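Protein KP700603 (Klebsiella pneumoniae 700603, PDB 5KVK) is of unknown function but belongs to the competence-damaged protein (CinA) superfamily, some of whose members are nicotinamide-nucleotide amidases. Local coordinates at residues 10-13 against 14-18; 92-95 against 96-100; 144-147 against 148-151. All blocks are in the same frame, centred on the assembly; numbering follows the deposited sequence.

Interaction 1 of 3, residues 10-13 against 14-18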
ATOM      1  N   GLN A  10      15.612 -13.943   8.885  1.00 85.03           N
ATOM      2  CA  GLN A  10      14.419 -14.292   9.653  1.00 83.68           C
ATOM      3  C   GLN A  10      13.123 -14.190   8.838  1.00 72.86           C
ATOM      4  O   GLN A  10      13.089 -13.621   7.727  1.00 73.63           O
ATOM      5  CB  GLN A  10      14.297 -13.406  10.897  1.00 89.84           C
ATOM      6  CG  GLN A  10      14.458 -11.912  10.627  1.00 94.89           C
ATOM      7  CD  GLN A  10      14.050 -11.066  11.821  1.00 97.70           C
ATOM      8  OE1 GLN A  10      13.532 -11.595  12.812  1.00 98.87           O
ATOM      9  NE2 GLN A  10      14.268  -9.751  11.734  1.00 95.77           N
ATOM     10  N   ASN A  11      12.045 -14.731   9.406  1.00 59.75           N
ATOM     11  CA  ASN A  11      10.797 -14.881   8.677  1.00 50.12           C
ATOM     12  C   ASN A  11       9.867 -13.714   9.000  1.00 41.24           C
ATOM     13  O   ASN A  11       9.486 -13.519  10.161  1.00 36.75           O
ATOM     14  CB  ASN A  11      10.120 -16.205   9.005  1.00 53.45           C
ATOM     15  CG  ASN A  11       8.856 -16.415   8.190  1.00 55.48           C
ATOM     16  OD1 ASN A  11       7.743 -16.252   8.700  1.00 47.99           O
ATOM     17  ND2 ASN A  11       9.022 -16.769   6.913  1.00 60.67           N
ATOM     18  N   THR A  12       9.470 -12.971   7.953  1.00 38.15           N
ATOM     19  CA  THR A  12       8.657 -11.768   8.157  1.00 32.77           C
ATOM     20  C   THR A  12       7.295 -12.087   8.736  1.00 30.32           C
ATOM     21  O   THR A  12       6.798 -11.359   9.584  1.00 29.09           O
ATOM     22  CB  THR A  12       8.445 -11.006   6.843  1.00 36.91           C
ATOM     23  OG1 THR A  12       9.722 -10.726   6.276  1.00 42.66           O
ATOM     24  CG2 THR A  12       7.661  -9.690   7.069  1.00 32.38           C
ATOM     25  N   HIS A  13       6.653 -13.151   8.256  1.00 34.27           N
ATOM     26  CA  HIS A  13       5.330 -13.464   8.786  1.00 34.29           C
ATOM     27  C   HIS A  13       5.401 -13.811  10.280  1.00 29.62           C
ATOM     28  O   HIS A  13       4.514 -13.438  11.048  1.00 29.44           O
ATOM     29  CB  HIS A  13       4.722 -14.610   7.965  1.00 36.93           C
ATOM     30  CG  HIS A  13       3.317 -14.982   8.336  1.00 46.51           C
ATOM     31  ND1 HIS A  13       2.291 -14.068   8.445  1.00 53.96           N
ATOM     32  CD2 HIS A  13       2.755 -16.195   8.553  1.00 54.19           C
ATOM     33  CE1 HIS A  13       1.173 -14.692   8.770  1.00 51.29           C
ATOM     34  NE2 HIS A  13       1.428 -15.983   8.845  1.00 55.58           N
ATOM     35  N   GLU A  14       6.427 -14.563  10.704  1.00 32.01           N
ATOM     36  CA  GLU A  14       6.536 -14.917  12.126  1.00 31.02           C
ATOM     37  C   GLU A  14       6.818 -13.690  13.008  1.00 32.99           C
ATOM     38  O   GLU A  14       6.120 -13.453  14.012  1.00 33.01           O
ATOM     39  CB  GLU A  14       7.603 -15.997  12.298  1.00 31.78           C
ATOM     40  CG  GLU A  14       7.764 -16.491  13.728  1.00 34.79           C
ATOM     41  CD  GLU A  14       8.894 -17.510  13.833  1.00 39.11           C
ATOM     42  OE1 GLU A  14       9.598 -17.729  12.821  1.00 40.27           O
ATOM     43  OE2 GLU A  14       9.055 -18.044  14.934  1.00 43.62           O
ATOM     44  N   LEU A  15       7.812 -12.879  12.633  1.00 32.06           N
ATOM     45  CA  LEU A  15       8.070 -11.601  13.319  1.00 33.36           C
ATOM     46  C   LEU A  15       6.817 -10.736  13.412  1.00 32.84           C
ATOM     47  O   LEU A  15       6.515 -10.141  14.471  1.00 28.95           O
ATOM     48  CB  LEU A  15       9.164 -10.845  12.558  1.00 35.82           C
ATOM     49  CG  LEU A  15       9.363  -9.397  12.993  1.00 38.33           C
ATOM     50  CD1 LEU A  15       9.973  -9.538  14.360  1.00 37.85           C
ATOM     51  CD2 LEU A  15      10.299  -8.653  12.063  1.00 41.71           C
ATOM     52  N   THR A  16       6.099 -10.596  12.289  1.00 26.61           N
ATOM     53  CA  THR A  16       4.933  -9.723  12.307  1.00 24.33           C
ATOM     54  C   THR A  16       3.863 -10.274  13.232  1.00 27.01           C
ATOM     55  O   THR A  16       3.135  -9.507  13.865  1.00 28.51           O
ATOM     56  CB  THR A  16       4.374  -9.558  10.899  1.00 27.83           C
ATOM     57  OG1 THR A  16       5.429  -9.026  10.075  1.00 29.92           O
ATOM     58  CG2 THR A  16       3.204  -8.584  10.883  1.00 28.60           C
ATOM     59  N   THR A  17       3.717 -11.604  13.288  1.00 26.85           N
ATOM     60  CA  THR A  17       2.778 -12.189  14.247  1.00 28.09           C
ATOM     61  C   THR A  17       3.106 -11.730  15.667  1.00 31.01           C
ATOM     62  O   THR A  17       2.212 -11.345  16.452  1.00 30.64           O
ATOM     63  CB  THR A  17       2.861 -13.713  14.129  1.00 32.41           C
ATOM     64  OG1 THR A  17       2.410 -14.093  12.816  1.00 28.78           O
ATOM     65  CG2 THR A  17       2.043 -14.394  15.185  1.00 36.61           C
ATOM     66  N   ARG A  18       4.395 -11.748  16.013  1.00 29.63           N
ATOM     67  CA  ARG A  18       4.775 -11.433  17.392  1.00 30.36           C
ATOM     68  C   ARG A  18       4.461  -9.983  17.694  1.00 29.75           C
ATOM     69  O   ARG A  18       3.833  -9.644  18.698  1.00 32.15           O
ATOM     70  CB  ARG A  18       6.256 -11.698  17.605  1.00 32.55           C
ATOM     71  CG  ARG A  18       6.692 -11.238  18.967  1.00 32.75           C
ATOM     72  CD  ARG A  18       8.114 -11.595  19.324  1.00 37.50           C
ATOM     73  NE  ARG A  18       9.127 -11.155  18.352  1.00 40.08           N
ATOM     74  CZ  ARG A  18       9.817 -10.016  18.382  1.00 37.86           C
ATOM     75  NH1 ARG A  18       9.586  -9.076  19.297  1.00 35.83           N
ATOM     76  NH2 ARG A  18      10.757  -9.813  17.474  1.00 33.45           N
TER
HETATM   77  O   HOH W   1      11.947 -16.407  11.628  1.00 63.34           O
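N11 and E14 meet at the start of helix 12-26, their side chains crossing at about a right angle. N11 is the N-cap. Its CG stands anti to the backbone N (chi1 -177°), which carries the amide beside the first turn. There N11 OD1 accepts from E14 N at 2.9 Å, with the donor tilted from the carbonyl plane. N11 O is used as well: L15 N points almost straight at it. E14 is extended and runs out past the N11 side chain, with E14 OE1 4.1 Å from N11 CB and the carboxylate plane 50° from the N11 amide plane. One water joins the two residues: it accepts from N11 N at 2.8 Å and donates to E14 OE1 at 2.9 Å. This is not a full capping box, because the link from E14 to the N11 backbone runs through water.

T12 and T16 lie side by side one turn apart and point the same way. T16 OG1 sits beside its own backbone N (chi1 -58°) and donates back to T12 O at 2.7 Å. T16 N donates to the same oxygen from the opposite face of the carbonyl plane. T17 repeats the pattern: T17 OG1 donates to H13 O at 2.8 Å, while T17 N comes from the other face. T17 OG1 also lies over one face of the H13 ring, offset toward its rim.

L15 packs on M159 and A160 of helix 147-165. T12 turns its hydroxyl to R156 of that helix, and T17 OG1 is also bonded to Q48.

Chemically, the cap satisfies an early helix N-H. T16 and T17 each add a hydroxyl donor to a carbonyl already bonded in the helix, so T12 O and H13 O are each gripped by two donors.

Interaction 2 of 3, residues 92-95 against 96-100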
ATOM      1  N   MET A  92       6.327  12.482   6.882  1.00 22.92           N
ATOM      2  CA  MET A  92       5.497  11.354   6.447  1.00 22.04           C
ATOM      3  C   MET A  92       4.780  10.727   7.638  1.00 22.94           C
ATOM      4  O   MET A  92       3.579  10.443   7.542  1.00 21.95           O
ATOM      5  CB  MET A  92       6.345  10.299   5.754  1.00 20.65           C
ATOM      6  CG  MET A  92       6.800  10.788   4.350  1.00 19.83           C
ATOM      7  SD  MET A  92       7.912   9.485   3.663  1.00 23.62           S
ATOM      8  CE  MET A  92       6.738   8.173   3.281  1.00 21.70           C
ATOM      9  N   SER A  93       5.489  10.499   8.745  1.00 21.00           N
ATOM     10  CA  SER A  93       4.840   9.754   9.847  1.00 22.74           C
ATOM     11  C   SER A  93       3.720  10.582  10.450  1.00 24.00           C
ATOM     12  O   SER A  93       2.652  10.042  10.745  1.00 24.10           O
ATOM     13  CB  SER A  93       5.824   9.329  10.929  1.00 23.24           C
ATOM     14  OG  SER A  93       6.264  10.411  11.710  1.00 23.95           O
ATOM     15  N   THR A  94       3.926  11.905  10.581  1.00 21.98           N
ATOM     16  CA  THR A  94       2.859  12.757  11.123  1.00 24.40           C
ATOM     17  C   THR A  94       1.673  12.767  10.156  1.00 26.31           C
ATOM     18  O   THR A  94       0.506  12.792  10.574  1.00 26.60           O
ATOM     19  CB  THR A  94       3.396  14.161  11.304  1.00 26.50           C
ATOM     20  OG1 THR A  94       4.465  14.149  12.255  1.00 27.37           O
ATOM     21  CG2 THR A  94       2.289  15.124  11.779  1.00 30.02           C
ATOM     22  N   GLY A  95       1.953  12.842   8.848  1.00 24.90           N
ATOM     23  CA  GLY A  95       0.856  12.936   7.902  1.00 23.10           C
ATOM     24  C   GLY A  95      -0.035  11.707   7.942  1.00 21.58           C
ATOM     25  O   GLY A  95      -1.266  11.828   7.924  1.00 23.71           O
ATOM     26  N   ILE A  96       0.569  10.524   8.036  1.00 23.46           N
ATOM     27  CA  ILE A  96      -0.283   9.330   7.994  1.00 21.95           C
ATOM     28  C   ILE A  96      -0.906   9.071   9.377  1.00 20.62           C
ATOM     29  O   ILE A  96      -2.055   8.613   9.466  1.00 22.63           O
ATOM     30  CB  ILE A  96       0.483   8.096   7.471  1.00 20.98           C
ATOM     31  CG1 ILE A  96      -0.463   6.875   7.204  1.00 22.33           C
ATOM     32  CG2 ILE A  96       1.625   7.724   8.400  1.00 23.10           C
ATOM     33  CD1 ILE A  96      -1.592   7.200   6.179  1.00 23.43           C
ATOM     34  N   LEU A  97      -0.204   9.394  10.453  1.00 22.02           N
ATOM     35  CA  LEU A  97      -0.801   9.278  11.785  1.00 23.30           C
ATOM     36  C   LEU A  97      -2.087  10.097  11.858  1.00 24.24           C
ATOM     37  O   LEU A  97      -3.131   9.658  12.393  1.00 25.17           O
ATOM     38  CB  LEU A  97       0.222   9.757  12.844  1.00 24.67           C
ATOM     39  CG  LEU A  97      -0.235   9.603  14.292  1.00 28.17           C
ATOM     40  CD1 LEU A  97      -0.215   8.125  14.641  1.00 32.28           C
ATOM     41  CD2 LEU A  97       0.611  10.403  15.294  1.00 29.06           C
ATOM     42  N   THR A  98      -2.039  11.309  11.326  1.00 22.88           N
ATOM     43  CA  THR A  98      -3.200  12.195  11.417  0.50 28.66           C
ATOM     44  C   THR A  98      -4.306  11.766  10.457  1.00 26.18           C
ATOM     45  O   THR A  98      -5.499  11.768  10.827  1.00 29.22           O
ATOM     46  CB  THR A  98      -2.799  13.640  11.113  0.50 32.07           C
ATOM     47  OG1 THR A  98      -1.734  14.051  11.987  0.50 36.16           O
ATOM     48  CG2 THR A  98      -4.026  14.584  11.275  0.50 28.14           C
ATOM     49  N   LEU A  99      -3.932  11.399   9.222  1.00 27.76           N
ATOM     50  CA  LEU A  99      -4.935  10.966   8.244  1.00 26.85           C
ATOM     51  C   LEU A  99      -5.693   9.746   8.749  1.00 26.08           C
ATOM     52  O   LEU A  99      -6.928   9.706   8.699  1.00 28.45           O
ATOM     53  CB  LEU A  99      -4.257  10.659   6.925  1.00 27.28           C
ATOM     54  CG  LEU A  99      -5.117   9.969   5.886  1.00 32.43           C
ATOM     55  CD1 LEU A  99      -6.330  10.814   5.597  1.00 33.39           C
ATOM     56  CD2 LEU A  99      -4.187   9.781   4.653  1.00 33.64           C
ATOM     57  N   ALA A 100      -4.962   8.761   9.292  1.00 24.34           N
ATOM     58  CA  ALA A 100      -5.535   7.459   9.650  1.00 24.73           C
ATOM     59  C   ALA A 100      -6.178   7.461  11.031  1.00 28.44           C
ATOM     60  O   ALA A 100      -6.907   6.524  11.369  1.00 29.88           O
ATOM     61  CB  ALA A 100      -4.416   6.387   9.592  1.00 24.32           C
TER
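T98 lies alongside T94, one helical turn on. T98 is modelled in two conformers, and its side-chain contacts here are those of one of them. In that conformer the two side chains point the same way, and the methyl T94 CG2 approaches T98 OG1 at 4.2 Å, a loose contact. T98 OG1 sits beside its own backbone N (chi1 -56°) and donates to T94 O at 2.9 Å, a bond that is therefore not certain for every copy. T98 N donates to the same oxygen at 3.0 Å from the opposite face of the carbonyl plane. T94 O thus has two donors in that conformer.

On the inner side, I96 turns its CG2 branch back over the preceding turn. I96 CG2 lies 3.5 Å from S93 O, and M92 O is as near. The CG1 branch runs anti to the backbone N (chi1 -171°), away from that turn. L97 CB rests 3.2 Å from S93 O. The regular i to i+4 backbone bonds continue through G95 O, which accepts from L99 N.

This is the C-terminal part of helix 86-100, packed on the mixed sheet. M92 and I96 touch strands 30-34, 55-61 and 104-110. S93 faces strand 125-132, where S93 OG bonds to N131 and also to Q90 O one turn back. L97 touches strands 104-110 and 125-132. At the far end, L99 O accepts from N69 of the second subunit, so the helix end also meets the dimer partner.

Interaction 3 of 3, residues 144-147 against 148-151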
ATOM      1  N   THR A 144      22.318  -4.302   2.626  1.00 28.92           N
ATOM      2  CA  THR A 144      23.082  -4.925   1.556  0.50 32.17           C
ATOM      3  C   THR A 144      22.153  -5.889   0.809  1.00 33.52           C
ATOM      4  O   THR A 144      21.172  -6.374   1.363  1.00 33.63           O
ATOM      5  CB  THR A 144      24.310  -5.637   2.149  0.50 36.53           C
ATOM      6  OG1 THR A 144      25.047  -4.708   2.975  0.50 31.12           O
ATOM      7  CG2 THR A 144      25.208  -6.153   1.081  0.50 44.87           C
ATOM      8  N   GLY A 145      22.453  -6.153  -0.453  1.00 41.59           N
ATOM      9  CA  GLY A 145      21.637  -7.075  -1.230  1.00 42.20           C
ATOM     10  C   GLY A 145      20.916  -6.400  -2.398  1.00 36.45           C
ATOM     11  O   GLY A 145      20.938  -5.181  -2.569  1.00 34.67           O
ATOM     12  N   ASP A 146      20.277  -7.244  -3.207  1.00 35.46           N
ATOM     13  CA  ASP A 146      19.496  -6.778  -4.347  1.00 36.82           C
ATOM     14  C   ASP A 146      18.262  -6.030  -3.863  1.00 35.34           C
ATOM     15  O   ASP A 146      17.844  -6.144  -2.696  1.00 32.78           O
ATOM     16  CB  ASP A 146      19.071  -7.952  -5.221  1.00 33.98           C
ATOM     17  CG  ASP A 146      18.100  -8.880  -4.483  1.00 37.63           C
ATOM     18  OD1 ASP A 146      16.908  -8.631  -4.569  1.00 36.28           O
ATOM     19  OD2 ASP A 146      18.521  -9.853  -3.797  1.00 40.18           O
ATOM     20  N   CYS A 147      17.642  -5.279  -4.788  1.00 29.82           N
ATOM     21  CA  CYS A 147      16.522  -4.403  -4.385  1.00 30.75           C
ATOM     22  C   CYS A 147      15.425  -5.148  -3.621  1.00 30.39           C
ATOM     23  O   CYS A 147      14.880  -4.618  -2.655  1.00 32.18           O
ATOM     24  CB  CYS A 147      15.926  -3.718  -5.618  1.00 33.02           C
ATOM     25  SG  CYS A 147      15.450  -4.818  -6.921  1.00 35.29           S
ATOM     26  N   GLU A 148      15.055  -6.349  -4.048  1.00 30.05           N
ATOM     27  CA  GLU A 148      13.988  -7.047  -3.337  0.50 29.08           C
ATOM     28  C   GLU A 148      14.440  -7.462  -1.942  1.00 29.15           C
ATOM     29  O   GLU A 148      13.636  -7.406  -0.996  1.00 31.01           O
ATOM     30  CB  GLU A 148      13.491  -8.242  -4.156  0.50 34.22           C
ATOM     31  CG  GLU A 148      12.889  -7.815  -5.528  0.50 37.78           C
ATOM     32  CD  GLU A 148      12.212  -8.933  -6.311  0.50 40.03           C
ATOM     33  OE1 GLU A 148      12.022  -8.768  -7.538  0.50 39.38           O
ATOM     34  OE2 GLU A 148      11.856  -9.964  -5.710  0.50 40.81           O
ATOM     35  N   ALA A 149      15.720  -7.862  -1.791  1.00 29.78           N
ATOM     36  CA  ALA A 149      16.274  -8.147  -0.450  1.00 28.29           C
ATOM     37  C   ALA A 149      16.283  -6.921   0.440  1.00 31.45           C
ATOM     38  O   ALA A 149      16.034  -7.037   1.645  1.00 31.27           O
ATOM     39  CB  ALA A 149      17.704  -8.689  -0.541  1.00 32.03           C
ATOM     40  N   VAL A 150      16.615  -5.748  -0.121  1.00 26.18           N
ATOM     41  CA  VAL A 150      16.598  -4.509   0.638  1.00 28.20           C
ATOM     42  C   VAL A 150      15.193  -4.242   1.143  1.00 27.12           C
ATOM     43  O   VAL A 150      14.988  -3.948   2.328  1.00 24.37           O
ATOM     44  CB  VAL A 150      17.107  -3.340  -0.234  1.00 26.52           C
ATOM     45  CG1 VAL A 150      16.826  -2.037   0.445  1.00 28.87           C
ATOM     46  CG2 VAL A 150      18.642  -3.476  -0.431  1.00 30.02           C
ATOM     47  N   VAL A 151      14.198  -4.438   0.266  1.00 24.58           N
ATOM     48  CA  VAL A 151      12.808  -4.178   0.640  1.00 26.09           C
ATOM     49  C   VAL A 151      12.389  -5.119   1.756  1.00 26.21           C
ATOM     50  O   VAL A 151      11.777  -4.698   2.738  1.00 27.02           O
ATOM     51  CB  VAL A 151      11.882  -4.309  -0.580  1.00 28.37           C
ATOM     52  CG1 VAL A 151      10.384  -4.325  -0.103  1.00 32.56           C
ATOM     53  CG2 VAL A 151      12.118  -3.103  -1.438  1.00 25.43           C
TER
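D146 is the N-cap of helix 147-165, and its side chain folds over the first turn to touch A149. From D146 CB the chain turns to CG, which stands between the backbone N and the carbonyl carbon (chi1 66°). This torsion brings the carboxylate back over the first N-H groups of the helix. D146 CG lies 3.7 Å from A149 N. D146 OD1 takes the capping bond from A149 N at 3.1 Å, met from above the carboxylate plane. A second, weak bond reaches D146 OD1 from E148 N. The other oxygen, D146 OD2, rests against the methyl A149 CB at 3.6 Å. A negative carboxylate here would probably be stabilised by the positive end of the helix dipole.

The backbone of D146 joins in: V150 N donates to D146 O at 2.9 Å, nearly straight along the carbonyl. One residue on, V151 N donates to C147 O. G145 leads into the cap with a positive phi of 115°, and G145 CA passes A149 CB at 4.3 Å.

Beyond the turn, Q153 bonds to both T144 O and A149 O, which ties the incoming loop to the helix. V151 and C147 touch A112 of another loop. V150 leans toward the incoming loop, with V150 CG2 3.6 Å from G145 O.

In the fold
The three interactions follow one another along the chain, and none touches another. Interaction 1 opens helix 12-26, interaction 2 lies at the end of helix 86-100, and interaction 3 opens helix 147-165 after strand 135-142. Interactions 1 and 3 have centres about 18 Å apart and nearest atoms about 7 Å apart. Helices 12-26 and 147-165 pack against each other. Interaction 2 is on the opposite side of the chain's centre from both, with centres about 25 Å and 26 Å away. The five-stranded mixed sheet lies between. The contacts thus mark two helix starts and one helix end of a single alpha/beta domain with helices on both sides of its sheet.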